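Local coordinates for UDP-N-Acetylenolpyruvylglucosamine Reductase (Thermus caldophilus, PDB 2GQT), which uses bound FAD to reduce UDP-N-acetylenolpyruvylglucosamine with NADPH to UDP-N-acetylmuramate, a step of peptidoglycan synthesis in cell wall formation, at residues E2-E7 against E24-E29; L52-G57 against A242-V247; D126-V131 against V165-K170; G210-E215 against E256-E261. One frame throughout, in Å; residues are numbered along the deposited sequence.

Interaction 1: E2-E7 against E24-E29; sequences EFMRVE and ELWTVE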
loop_
_atom_site.group_PDB
_atom_site.type_symbol
_atom_site.label_atom_id
_atom_site.label_comp_id
_atom_site.label_asym_id
_atom_site.label_seq_id
_atom_site.Cartn_x
_atom_site.Cartn_y
_atom_site.Cartn_z
ATOM N N GLU A 2 8.690 12.758 23.388
ATOM C CA GLU A 2 8.327 11.892 24.534
ATOM C C GLU A 2 6.822 11.923 24.780
ATOM O O GLU A 2 6.341 11.348 25.750
ATOM C CB GLU A 2 9.075 12.331 25.800
ATOM C CG GLU A 2 10.592 12.439 25.630
ATOM C CD GLU A 2 11.289 12.952 26.877
ATOM O OE1 GLU A 2 10.615 13.119 27.918
ATOM O OE2 GLU A 2 12.515 13.191 26.821
ATOM N N PHE A 3 6.083 12.591 23.895
ATOM C CA PHE A 3 4.648 12.799 24.105
ATOM C C PHE A 3 3.791 12.392 22.925
ATOM O O PHE A 3 2.709 12.948 22.686
ATOM C CB PHE A 3 4.380 14.237 24.547
ATOM C CG PHE A 3 4.944 14.536 25.895
ATOM C CD1 PHE A 3 6.268 14.931 26.030
ATOM C CD2 PHE A 3 4.176 14.345 27.037
ATOM C CE1 PHE A 3 6.811 15.165 27.283
ATOM C CE2 PHE A 3 4.706 14.585 28.297
ATOM C CZ PHE A 3 6.028 14.993 28.422
ATOM N N MET A 4 4.251 11.378 22.214
ATOM C CA MET A 4 3.473 10.916 21.086
ATOM C C MET A 4 2.211 10.202 21.544
ATOM O O MET A 4 2.151 9.637 22.646
ATOM C CB MET A 4 4.289 10.046 20.140
ATOM C CG MET A 4 4.779 8.758 20.705
ATOM S SD MET A 4 5.911 8.118 19.480
ATOM C CE MET A 4 7.208 7.584 20.572
ATOM N N ARG A 5 1.205 10.277 20.689
ATOM C CA ARG A 5 -0.069 9.629 20.906
ATOM C C ARG A 5 0.058 8.114 20.773
ATOM O O ARG A 5 0.562 7.593 19.760
ATOM C CB ARG A 5 -1.063 10.175 19.895
ATOM C CG ARG A 5 -2.493 9.758 20.111
ATOM C CD ARG A 5 -3.308 10.093 18.881
ATOM N NE ARG A 5 -4.683 9.627 19.016
ATOM C CZ ARG A 5 -5.687 10.352 19.498
ATOM N NH1 ARG A 5 -5.490 11.598 19.901
ATOM N NH2 ARG A 5 -6.899 9.820 19.574
ATOM N N VAL A 6 -0.397 7.416 21.808
ATOM C CA VAL A 6 -0.479 5.960 21.825
ATOM C C VAL A 6 -1.896 5.596 22.242
ATOM O O VAL A 6 -2.393 6.061 23.282
ATOM C CB VAL A 6 0.532 5.330 22.825
ATOM C CG1 VAL A 6 0.462 3.813 22.796
ATOM C CG2 VAL A 6 1.949 5.791 22.523
ATOM N N GLU A 7 -2.560 4.786 21.426
ATOM C CA GLU A 7 -3.925 4.388 21.727
ATOM C C GLU A 7 -4.289 3.024 21.168
ATOM O O GLU A 7 -3.778 2.598 20.124
ATOM C CB GLU A 7 -4.942 5.471 21.312
ATOM C CG GLU A 7 -5.497 5.398 19.915
ATOM C CD GLU A 7 -6.787 6.205 19.763
ATOM O OE1 GLU A 7 -7.036 6.716 18.655
ATOM O OE2 GLU A 7 -7.560 6.316 20.739
ATOM N N GLU A 24 -2.078 -1.670 19.403
ATOM C CA GLU A 24 -1.619 -0.460 20.065
ATOM C C GLU A 24 -0.938 0.421 19.029
ATOM O O GLU A 24 0.144 0.095 18.541
ATOM C CB GLU A 24 -0.654 -0.814 21.191
ATOM C CG GLU A 24 -0.178 0.371 22.002
ATOM C CD GLU A 24 0.760 -0.048 23.116
ATOM O OE1 GLU A 24 1.986 0.010 22.919
ATOM O OE2 GLU A 24 0.268 -0.467 24.179
ATOM N N LEU A 25 -1.586 1.538 18.708
ATOM C CA LEU A 25 -1.127 2.428 17.653
ATOM C C LEU A 25 -0.305 3.580 18.216
ATOM O O LEU A 25 -0.793 4.348 19.039
ATOM C CB LEU A 25 -2.322 2.960 16.859
ATOM C CG LEU A 25 -2.054 3.776 15.595
ATOM C CD1 LEU A 25 -1.421 2.908 14.515
ATOM C CD2 LEU A 25 -3.359 4.365 15.106
ATOM N N TRP A 26 0.925 3.710 17.731
ATOM C CA TRP A 26 1.827 4.806 18.067
ATOM C C TRP A 26 1.906 5.770 16.888
ATOM O O TRP A 26 2.402 5.401 15.825
ATOM C CB TRP A 26 3.224 4.239 18.340
ATOM C CG TRP A 26 3.325 3.459 19.606
ATOM C CD1 TRP A 26 2.639 2.330 19.935
ATOM C CD2 TRP A 26 4.173 3.756 20.719
ATOM N NE1 TRP A 26 2.994 1.911 21.202
ATOM C CE2 TRP A 26 3.938 2.768 21.700
ATOM C CE3 TRP A 26 5.106 4.763 20.985
ATOM C CZ2 TRP A 26 4.602 2.762 22.930
ATOM C CZ3 TRP A 26 5.766 4.757 22.211
ATOM C CH2 TRP A 26 5.513 3.761 23.163
ATOM N N THR A 27 1.412 6.994 17.061
ATOM C CA THR A 27 1.469 8.000 16.002
ATOM C C THR A 27 2.665 8.905 16.264
ATOM O O THR A 27 2.699 9.635 17.258
ATOM C CB THR A 27 0.149 8.796 15.901
ATOM O OG1 THR A 27 -0.931 7.881 15.695
ATOM C CG2 THR A 27 0.192 9.768 14.735
ATOM N N VAL A 28 3.654 8.810 15.379
ATOM C CA VAL A 28 4.960 9.456 15.521
ATOM C C VAL A 28 5.013 10.717 14.664
ATOM O O VAL A 28 4.689 10.662 13.484
ATOM C CB VAL A 28 6.086 8.473 15.061
ATOM C CG1 VAL A 28 7.409 9.200 14.856
ATOM C CG2 VAL A 28 6.241 7.331 16.064
ATOM N N GLU A 29 5.445 11.836 15.247
ATOM C CA GLU A 29 5.520 13.103 14.520
ATOM C C GLU A 29 6.930 13.650 14.327
ATOM O O GLU A 29 7.131 14.579 13.545
ATOM C CB GLU A 29 4.675 14.163 15.223
ATOM C CG GLU A 29 3.184 13.894 15.168
ATOM C CD GLU A 29 2.363 15.039 15.730
ATOM O OE1 GLU A 29 2.921 15.875 16.471
ATOM O OE2 GLU A 29 1.154 15.096 15.436
HETATM O O HOH W 1 1.643 11.856 18.282
#
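V6 meets W26 across the antiparallel beta hairpin of strands 5-10 and 22-28. Methyl CG2 of V6 sits over one face of the indole in a CH-pi contact. It lies 3.6 Å from the centroid of the W26 six-membered ring and 14° off the ring normal. M4 comes to the same ring at its edge. Its SD lies 5.1 Å from the centroid of the W26 six-membered ring, a Met-aromatic contact, and its CE touches W26 CE3 in the ring plane. M4 SD also touches V28 CG2.

Backbone bonds set this register: E7 N to L25 O, L25 N to E7 O and T27 N to R5 O. V6 and W26 form the non-hydrogen-bonded pair between them. Toward M4 the strands part, and a water links R5 N to T27 O.

On the other face of the sheet R5 NH2 forms a salt bridge with E7 OE1, its hydrogen bond weak. T27 OG1 is bonded to R64 of strand 61-65, the next strand of this mixed sheet. M4 and W26 also touch R36 of helix 31-37.

A bond from its own strand helps to fix the rotation of the indole. E24 reaches it with an extended chain, CG anti to the backbone N (chi1 -176°), and W26 NE1 donates to E24 OE1 at 2.8 Å.

Interaction 2: L52-G57 against A242-V247; sequences LVLDEG and ARAKDV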
loop_
_atom_site.group_PDB
_atom_site.type_symbol
_atom_site.label_atom_id
_atom_site.label_comp_id
_atom_site.label_asym_id
_atom_site.label_seq_id
_atom_site.Cartn_x
_atom_site.Cartn_y
_atom_site.Cartn_z
ATOM N N LEU A 52 -4.297 -7.601 5.068
ATOM C CA LEU A 52 -5.371 -8.406 5.631
ATOM C C LEU A 52 -5.020 -8.662 7.101
ATOM O O LEU A 52 -4.150 -9.462 7.410
ATOM C CB LEU A 52 -5.515 -9.725 4.860
ATOM C CG LEU A 52 -6.465 -10.782 5.429
ATOM C CD1 LEU A 52 -7.837 -10.207 5.715
ATOM C CD2 LEU A 52 -6.560 -11.982 4.504
ATOM N N VAL A 53 -5.670 -7.936 7.999
ATOM C CA VAL A 53 -5.375 -8.048 9.422
ATOM C C VAL A 53 -6.390 -8.975 10.047
ATOM O O VAL A 53 -7.591 -8.777 9.895
ATOM C CB VAL A 53 -5.381 -6.672 10.123
ATOM C CG1 VAL A 53 -5.048 -6.842 11.608
ATOM C CG2 VAL A 53 -4.386 -5.732 9.446
ATOM N N LEU A 54 -5.891 -9.997 10.736
ATOM C CA LEU A 54 -6.749 -11.011 11.330
ATOM C C LEU A 54 -7.533 -10.465 12.518
ATOM O O LEU A 54 -7.203 -9.410 13.083
ATOM C CB LEU A 54 -5.952 -12.289 11.638
ATOM C CG LEU A 54 -5.318 -12.933 10.387
ATOM C CD1 LEU A 54 -4.852 -14.344 10.644
ATOM C CD2 LEU A 54 -6.248 -12.908 9.171
ATOM N N ASP A 55 -8.594 -11.180 12.875
ATOM C CA ASP A 55 -9.547 -10.694 13.856
ATOM C C ASP A 55 -8.938 -10.572 15.247
ATOM O O ASP A 55 -9.439 -9.810 16.066
ATOM C CB ASP A 55 -10.782 -11.597 13.864
ATOM C CG ASP A 55 -11.500 -11.616 12.519
ATOM O OD1 ASP A 55 -11.781 -10.520 11.976
ATOM O OD2 ASP A 55 -11.776 -12.726 11.996
ATOM N N GLU A 56 -7.840 -11.286 15.495
ATOM C CA GLU A 56 -7.127 -11.205 16.778
ATOM C C GLU A 56 -6.185 -9.996 16.879
ATOM O O GLU A 56 -5.647 -9.711 17.950
ATOM C CB GLU A 56 -6.370 -12.512 17.090
ATOM C CG GLU A 56 -5.252 -12.897 16.104
ATOM C CD GLU A 56 -5.699 -13.902 15.056
ATOM O OE1 GLU A 56 -4.914 -14.831 14.755
ATOM O OE2 GLU A 56 -6.831 -13.768 14.542
ATOM N N GLY A 57 -5.992 -9.284 15.769
ATOM C CA GLY A 57 -5.083 -8.136 15.738
ATOM C C GLY A 57 -3.621 -8.532 15.877
ATOM O O GLY A 57 -3.243 -9.669 15.567
ATOM N N ALA A 242 -17.726 -7.832 7.358
ATOM C CA ALA A 242 -16.881 -9.000 7.136
ATOM C C ALA A 242 -15.893 -9.153 8.279
ATOM O O ALA A 242 -15.371 -8.163 8.809
ATOM C CB ALA A 242 -16.136 -8.899 5.808
ATOM N N ARG A 243 -15.662 -10.397 8.675
ATOM C CA ARG A 243 -14.559 -10.720 9.556
ATOM C C ARG A 243 -13.410 -11.217 8.698
ATOM O O ARG A 243 -13.635 -11.753 7.604
ATOM C CB ARG A 243 -14.966 -11.799 10.557
ATOM C CG ARG A 243 -16.052 -11.373 11.543
ATOM C CD ARG A 243 -17.429 -11.861 11.121
ATOM N NE ARG A 243 -17.578 -13.308 11.292
ATOM C CZ ARG A 243 -18.016 -13.898 12.405
ATOM N NH1 ARG A 243 -18.356 -13.174 13.465
ATOM N NH2 ARG A 243 -18.113 -15.220 12.460
ATOM N N ALA A 244 -12.183 -11.047 9.184
ATOM C CA ALA A 244 -11.016 -11.558 8.471
ATOM C C ALA A 244 -11.126 -13.061 8.217
ATOM O O ALA A 244 -10.667 -13.549 7.186
ATOM C CB ALA A 244 -9.731 -11.231 9.213
ATOM N N LYS A 245 -11.751 -13.781 9.151
ATOM C CA LYS A 245 -11.989 -15.221 9.011
ATOM C C LYS A 245 -12.768 -15.556 7.734
ATOM O O LYS A 245 -12.478 -16.546 7.056
ATOM C CB LYS A 245 -12.716 -15.749 10.257
ATOM C CG LYS A 245 -13.387 -17.095 10.102
ATOM C CD LYS A 245 -13.927 -17.592 11.423
ATOM C CE LYS A 245 -15.146 -16.821 11.880
ATOM N NZ LYS A 245 -15.852 -17.585 12.950
ATOM N N ASP A 246 -13.751 -14.714 7.424
ATOM C CA ASP A 246 -14.575 -14.869 6.223
ATOM C C ASP A 246 -13.759 -14.628 4.965
ATOM O O ASP A 246 -13.883 -15.366 3.990
ATOM C CB ASP A 246 -15.736 -13.882 6.230
ATOM C CG ASP A 246 -16.591 -13.997 7.460
ATOM O OD1 ASP A 246 -16.959 -15.135 7.811
ATOM O OD2 ASP A 246 -16.903 -12.944 8.064
ATOM N N VAL A 247 -12.944 -13.578 4.988
ATOM C CA VAL A 247 -12.050 -13.278 3.877
ATOM C C VAL A 247 -11.093 -14.454 3.633
ATOM O O VAL A 247 -10.934 -14.884 2.488
ATOM C CB VAL A 247 -11.263 -11.972 4.122
ATOM C CG1 VAL A 247 -10.271 -11.744 2.994
ATOM C CG2 VAL A 247 -12.220 -10.796 4.262
#
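The carboxylate of D55 meets the start of helix 244-257 with both oxygens. OD1 accepts from A244 N at 2.9 Å, and OD2 accepts from K245 N at 3.0 Å. Both oxygens are met on their syn sides, with the donors 19° and 26° out of the carboxylate plane. The two N-H groups thus hold the carboxylate in a fork and limit its rotation. CG of D55 stands opposite the carbonyl carbon (chi1 -61°), which turns the carboxylate to the helix start. The guanidinium of R243 has D246 OD1 at its edge, in plane. R243 NE also forms a salt bridge with D246 OD2, its hydrogen bond weak.

R243 occupies the N-cap position, but the first helical N-H groups are capped by D55 from a distant part of the chain. D246 OD2 takes the N-H of R243 itself, at 2.9 Å. The negative charge of D55 at the helix N-terminus should be favoured by the helix dipole. D55 stands on a type I turn from L54 to G57, closed by G57 N to L54 O.

Below the polar fork the packing is apolar. The methyl of A244 fits against the chain, with CB 3.3 Å from V53 O and 3.9 Å from L54 CD2. L52 and V247 run alongside one another, pointing opposite ways. L52 CD1 lies 4.0 Å from V247 CG1.

The contact joins the FAD-binding and C-terminal parts of the protein. Strand 51-53 pairs in parallel with strand 265-267, and L52 also touches W264. L248, one turn after A244, packs on L52 and L54, while V247 reaches A226 of strand 226-228.

Interaction 3: D126-V131 against V165-K170; sequences DALEAV and VRLKLK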
loop_
_atom_site.group_PDB
_atom_site.type_symbol
_atom_site.label_atom_id
_atom_site.label_comp_id
_atom_site.label_asym_id
_atom_site.label_seq_id
_atom_site.Cartn_x
_atom_site.Cartn_y
_atom_site.Cartn_z
ATOM N N ASP A 126 10.868 3.503 -10.104
ATOM C CA ASP A 126 11.176 4.366 -11.254
ATOM C C ASP A 126 11.199 5.839 -10.867
ATOM O O ASP A 126 11.875 6.635 -11.513
ATOM C CB ASP A 126 10.140 4.206 -12.382
ATOM C CG ASP A 126 10.050 2.792 -12.936
ATOM O OD1 ASP A 126 11.073 2.069 -12.976
ATOM O OD2 ASP A 126 8.935 2.417 -13.370
ATOM N N ALA A 127 10.433 6.191 -9.836
ATOM C CA ALA A 127 10.215 7.589 -9.460
ATOM C C ALA A 127 11.053 8.042 -8.273
ATOM O O ALA A 127 10.824 9.119 -7.729
ATOM C CB ALA A 127 8.728 7.843 -9.177
ATOM N N LEU A 128 12.030 7.226 -7.878
ATOM C CA LEU A 128 12.849 7.531 -6.712
ATOM C C LEU A 128 14.249 7.977 -7.080
ATOM O O LEU A 128 14.875 7.384 -7.964
ATOM C CB LEU A 128 12.938 6.305 -5.789
ATOM C CG LEU A 128 11.634 5.848 -5.118
ATOM C CD1 LEU A 128 11.853 4.532 -4.398
ATOM C CD2 LEU A 128 11.083 6.913 -4.166
ATOM N N GLU A 129 14.736 9.007 -6.391
ATOM C CA GLU A 129 16.151 9.405 -6.437
ATOM C C GLU A 129 16.910 9.005 -5.177
ATOM O O GLU A 129 18.092 8.652 -5.248
ATOM C CB GLU A 129 16.292 10.918 -6.627
ATOM C CG GLU A 129 16.026 11.399 -8.041
ATOM C CD GLU A 129 16.144 12.909 -8.208
ATOM O OE1 GLU A 129 16.174 13.349 -9.372
ATOM O OE2 GLU A 129 16.185 13.648 -7.198
ATOM N N ALA A 130 16.243 9.076 -4.028
ATOM C CA ALA A 130 16.848 8.735 -2.750
ATOM C C ALA A 130 15.766 8.333 -1.774
ATOM O O ALA A 130 14.616 8.769 -1.896
ATOM C CB ALA A 130 17.653 9.900 -2.195
ATOM N N VAL A 131 16.139 7.513 -0.798
ATOM C CA VAL A 131 15.216 7.015 0.212
ATOM C C VAL A 131 15.909 7.041 1.568
ATOM O O VAL A 131 16.979 6.431 1.740
ATOM C CB VAL A 131 14.769 5.565 -0.089
ATOM C CG1 VAL A 131 13.773 5.078 0.958
ATOM C CG2 VAL A 131 14.165 5.457 -1.492
ATOM N N VAL A 165 11.562 10.427 1.123
ATOM C CA VAL A 165 12.147 10.132 -0.182
ATOM C C VAL A 165 12.427 11.411 -0.968
ATOM O O VAL A 165 11.861 12.469 -0.671
ATOM C CB VAL A 165 11.248 9.194 -1.045
ATOM C CG1 VAL A 165 10.898 7.913 -0.303
ATOM C CG2 VAL A 165 9.985 9.905 -1.528
ATOM N N ARG A 166 13.271 11.286 -1.985
ATOM C CA ARG A 166 13.404 12.283 -3.030
ATOM C C ARG A 166 12.879 11.636 -4.288
ATOM O O ARG A 166 13.209 10.492 -4.584
ATOM C CB ARG A 166 14.857 12.699 -3.234
ATOM C CG ARG A 166 15.532 13.298 -2.021
ATOM C CD ARG A 166 16.862 13.883 -2.417
ATOM N NE ARG A 166 16.644 14.925 -3.416
ATOM C CZ ARG A 166 16.626 16.237 -3.164
ATOM N NH1 ARG A 166 16.892 16.683 -1.946
ATOM N NH2 ARG A 166 16.378 17.098 -4.145
ATOM N N LEU A 167 12.073 12.382 -5.031
ATOM C CA LEU A 167 11.444 11.885 -6.242
ATOM C C LEU A 167 12.239 12.253 -7.486
ATOM O O LEU A 167 12.932 13.282 -7.520
ATOM C CB LEU A 167 10.006 12.408 -6.345
ATOM C CG LEU A 167 9.050 12.052 -5.203
ATOM C CD1 LEU A 167 7.723 12.777 -5.385
ATOM C CD2 LEU A 167 8.808 10.556 -5.094
ATOM N N LYS A 168 12.118 11.414 -8.508
ATOM C CA LYS A 168 12.744 11.643 -9.799
ATOM C C LYS A 168 11.662 12.126 -10.757
ATOM O O LYS A 168 10.848 11.334 -11.234
ATOM C CB LYS A 168 13.376 10.342 -10.303
ATOM C CG LYS A 168 14.144 10.485 -11.601
ATOM C CD LYS A 168 14.616 9.130 -12.099
ATOM C CE LYS A 168 15.304 9.239 -13.443
ATOM N NZ LYS A 168 15.791 7.910 -13.898
ATOM N N LEU A 169 11.631 13.432 -11.000
ATOM C CA LEU A 169 10.581 14.046 -11.814
ATOM C C LEU A 169 11.177 14.927 -12.897
ATOM O O LEU A 169 12.294 15.438 -12.747
ATOM C CB LEU A 169 9.633 14.870 -10.942
ATOM C CG LEU A 169 9.013 14.185 -9.721
ATOM C CD1 LEU A 169 8.299 15.191 -8.832
ATOM C CD2 LEU A 169 8.070 13.061 -10.137
ATOM N N LYS A 170 10.422 15.108 -13.977
ATOM C CA LYS A 170 10.883 15.852 -15.147
ATOM C C LYS A 170 9.796 16.807 -15.615
ATOM O O LYS A 170 8.615 16.468 -15.613
ATOM C CB LYS A 170 11.241 14.888 -16.276
ATOM C CG LYS A 170 12.286 15.419 -17.256
ATOM C CD LYS A 170 13.714 15.114 -16.790
ATOM C CE LYS A 170 14.185 13.730 -17.238
ATOM N NZ LYS A 170 14.491 13.677 -18.699
HETATM O O HOH W 2 13.733 6.009 -13.417
HETATM O O HOH W 3 10.903 9.289 -13.011
HETATM O O HOH W 4 14.445 15.508 -5.888
HETATM O O HOH W 5 18.171 14.045 -5.405
HETATM O O HOH W 6 16.577 16.386 -7.563
HETATM O O HOH W 7 14.919 14.352 -12.453
#
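A127 to V131 runs antiparallel to V165 to K168, with a classic beta bulge at E129 and A130. Both residues face R166. E129 N gives a bond of 2.8 Å to R166 O, and A130 N adds a weak one to the same oxygen. R166 N returns a bond to A130 O. Before the bulge, K168 N donates to A127 O at 2.7 Å, from above the carbonyl plane. The chain turns a corner at E129, and the register shifts by one residue.

E129 lies across the partner strand. Its CG is 3.6 Å from K168 CB, and the two chains lie roughly perpendicular. The carboxylate of E129 and the guanidinium of R166 are nearly coplanar, 15° apart. E129 OE2 stays 4.0 Å from R166 NE, too far for a salt bridge, and waters lie between them. One of these waters donates to E129 OE2 at 2.7 Å and accepts weakly from R166 NE. K168 has CG opposite the backbone N (chi1 -176°) and the rest of its chain straight, which carries NZ to a water that also binds D126 O.

On the buried side L128 CD2 packs on V165 CB at 3.9 Å, and V131 CG1 meets V165 CG1.

L128 and V165 both lean on V113 of helix 109-114. Strand 161-171 is also paired with strand 77-79, whose W77 makes a cation-pi contact with R166. On the other side of strand 128-135 lies strand 138-142.

Interaction 4: G210-E215 against E256-E261; sequences GRLIDE and EELPLE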
loop_
_atom_site.group_PDB
_atom_site.type_symbol
_atom_site.label_atom_id
_atom_site.label_comp_id
_atom_site.label_asym_id
_atom_site.label_seq_id
_atom_site.Cartn_x
_atom_site.Cartn_y
_atom_site.Cartn_z
ATOM N N GLY A 210 -7.448 -12.233 -12.199
ATOM C CA GLY A 210 -8.819 -11.766 -12.393
ATOM C C GLY A 210 -9.562 -12.536 -13.468
ATOM O O GLY A 210 -10.697 -12.970 -13.260
ATOM N N ARG A 211 -8.908 -12.716 -14.614
ATOM C CA ARG A 211 -9.487 -13.459 -15.732
ATOM C C ARG A 211 -9.685 -14.935 -15.382
ATOM O O ARG A 211 -10.735 -15.507 -15.694
ATOM C CB ARG A 211 -8.630 -13.305 -16.995
ATOM C CG ARG A 211 -9.407 -13.453 -18.293
ATOM C CD ARG A 211 -8.595 -13.007 -19.503
ATOM N NE ARG A 211 -8.025 -11.676 -19.320
ATOM C CZ ARG A 211 -6.722 -11.401 -19.339
ATOM N NH1 ARG A 211 -5.828 -12.359 -19.559
ATOM N NH2 ARG A 211 -6.311 -10.157 -19.153
ATOM N N LEU A 212 -8.695 -15.542 -14.720
ATOM C CA LEU A 212 -8.800 -16.942 -14.289
ATOM C C LEU A 212 -9.975 -17.138 -13.335
ATOM O O LEU A 212 -10.764 -18.065 -13.498
ATOM C CB LEU A 212 -7.508 -17.447 -13.627
ATOM C CG LEU A 212 -6.303 -17.799 -14.513
ATOM C CD1 LEU A 212 -5.061 -17.983 -13.646
ATOM C CD2 LEU A 212 -6.544 -19.044 -15.371
ATOM N N ILE A 213 -10.088 -16.251 -12.350
ATOM C CA ILE A 213 -11.161 -16.329 -11.364
ATOM C C ILE A 213 -12.520 -16.150 -12.050
ATOM O O ILE A 213 -13.454 -16.905 -11.774
ATOM C CB ILE A 213 -10.930 -15.320 -10.216
ATOM C CG1 ILE A 213 -9.710 -15.749 -9.382
ATOM C CG2 ILE A 213 -12.167 -15.200 -9.323
ATOM C CD1 ILE A 213 -9.130 -14.646 -8.479
ATOM N N ASP A 214 -12.605 -15.174 -12.953
ATOM C CA ASP A 214 -13.801 -14.947 -13.779
ATOM C C ASP A 214 -14.214 -16.194 -14.568
ATOM O O ASP A 214 -15.368 -16.623 -14.477
ATOM C CB ASP A 214 -13.586 -13.756 -14.730
ATOM C CG ASP A 214 -14.892 -13.210 -15.326
ATOM O OD1 ASP A 214 -14.804 -12.307 -16.185
ATOM O OD2 ASP A 214 -15.994 -13.657 -14.939
ATOM N N GLU A 215 -13.275 -16.783 -15.321
ATOM C CA GLU A 215 -13.575 -17.969 -16.159
ATOM C C GLU A 215 -14.022 -19.157 -15.322
ATOM O O GLU A 215 -14.783 -19.996 -15.794
ATOM C CB GLU A 215 -12.387 -18.375 -17.054
ATOM C CG GLU A 215 -12.703 -19.460 -18.130
ATOM C CD GLU A 215 -12.757 -20.893 -17.575
ATOM O OE1 GLU A 215 -13.576 -21.708 -18.065
ATOM O OE2 GLU A 215 -11.991 -21.206 -16.643
ATOM N N GLU A 256 -8.666 -23.597 -3.721
ATOM C CA GLU A 256 -9.118 -24.964 -4.042
ATOM C C GLU A 256 -9.221 -25.132 -5.566
ATOM O O GLU A 256 -8.974 -26.224 -6.088
ATOM C CB GLU A 256 -10.447 -25.303 -3.334
ATOM C CG GLU A 256 -10.912 -26.753 -3.501
ATOM C CD GLU A 256 -12.087 -27.111 -2.612
ATOM O OE1 GLU A 256 -11.930 -27.100 -1.366
ATOM O OE2 GLU A 256 -13.163 -27.428 -3.161
ATOM N N GLU A 257 -9.537 -24.053 -6.279
ATOM C CA GLU A 257 -9.757 -24.084 -7.734
ATOM C C GLU A 257 -8.583 -23.654 -8.600
ATOM O O GLU A 257 -8.460 -24.109 -9.745
ATOM C CB GLU A 257 -10.933 -23.182 -8.106
ATOM C CG GLU A 257 -12.247 -23.565 -7.459
ATOM C CD GLU A 257 -12.611 -25.020 -7.712
ATOM O OE1 GLU A 257 -12.696 -25.420 -8.888
ATOM O OE2 GLU A 257 -12.817 -25.747 -6.731
ATOM N N LEU A 258 -7.755 -22.755 -8.067
ATOM C CA LEU A 258 -6.672 -22.120 -8.822
ATOM C C LEU A 258 -5.430 -21.994 -7.939
ATOM O O LEU A 258 -5.528 -21.525 -6.813
ATOM C CB LEU A 258 -7.102 -20.731 -9.312
ATOM C CG LEU A 258 -8.196 -20.640 -10.384
ATOM C CD1 LEU A 258 -8.880 -19.285 -10.353
ATOM C CD2 LEU A 258 -7.621 -20.952 -11.768
ATOM N N PRO A 259 -4.259 -22.446 -8.439
ATOM C CA PRO A 259 -3.026 -22.289 -7.664
ATOM C C PRO A 259 -2.539 -20.827 -7.608
ATOM O O PRO A 259 -1.506 -20.478 -8.194
ATOM C CB PRO A 259 -2.030 -23.176 -8.416
ATOM C CG PRO A 259 -2.508 -23.154 -9.816
ATOM C CD PRO A 259 -4.011 -23.122 -9.729
ATOM N N LEU A 260 -3.287 -19.982 -6.902
ATOM C CA LEU A 260 -2.947 -18.566 -6.770
ATOM C C LEU A 260 -2.365 -18.257 -5.394
ATOM O O LEU A 260 -2.807 -18.817 -4.388
ATOM C CB LEU A 260 -4.186 -17.700 -7.015
ATOM C CG LEU A 260 -4.823 -17.710 -8.411
ATOM C CD1 LEU A 260 -6.125 -16.932 -8.416
ATOM C CD2 LEU A 260 -3.867 -17.153 -9.454
ATOM N N GLU A 261 -1.371 -17.366 -5.362
ATOM C CA GLU A 261 -0.781 -16.890 -4.109
ATOM C C GLU A 261 -1.331 -15.503 -3.790
ATOM O O GLU A 261 -1.613 -14.718 -4.699
ATOM C CB GLU A 261 0.756 -16.854 -4.189
ATOM C CG GLU A 261 1.439 -18.228 -4.295
ATOM C CD GLU A 261 1.305 -19.080 -3.034
ATOM O OE1 GLU A 261 1.399 -18.535 -1.911
ATOM O OE2 GLU A 261 1.113 -20.310 -3.166
#
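L212 and I213 of helix 209-215 pack against L258 and L260 in a small, purely apolar contact. It lies within the C-terminal domain, where the chain leaves helix 244-257. No hydrogen bond crosses it, and the two segments bury 196 Å² in all.

L258 points its two methyls at the helix. CD1 reaches 3.8 Å from I213 CG1, and CD2 comes 4.0 Å from L212 CB. Both L258 methyls touch L212 CB, and of the two it is CD1 that also reaches I213. L260 comes in beside it. Its CD1 lies 3.8 Å from I213 CD1, and its CD2 lies near L212 CD1. I213 meets both leucines through one branch: CG1 stands anti to the carbonyl carbon (chi1 -68°) and leads CD1 on to L260. The side chain of I213 crosses those of L258 and L260 at a slant.

Between the two leucines P259 centres an inverse gamma turn, closed by a 2.7 Å hydrogen bond from L260 N to L258 O. This is consistent with both side chains facing the helix.

I213 also touches V254 of helix 244-257, and so does L260. Helix 209-215 is therefore packed on V254 near the end of that helix and on the segment after it. L260 rests in addition on F201, and E261 bonds through its backbone to K202. L258 lies against R216, just past the end of helix 209-215.

Interaction 1 comes first along the chain; interaction 2 opens before interaction 3 and closes after it. Interactions 1 and 3 have centres about 29 Å apart. Each joins two strands within its own sheet, interaction 1 in the mixed sheet and interaction 3 in the antiparallel one. Interaction 2 joins residues 52-57 to the start of helix 244-257. Interaction 4 lies just past the other end of that helix, its centre about 21 Å from that of interaction 2. Helix 244-257 thus runs from a contact with the FAD-binding part to one with helix 209-215 just beyond its end. The centres of interactions 1 and 4 are about 41 Å apart, on opposite sides of the chain's centre. No two contacts touch.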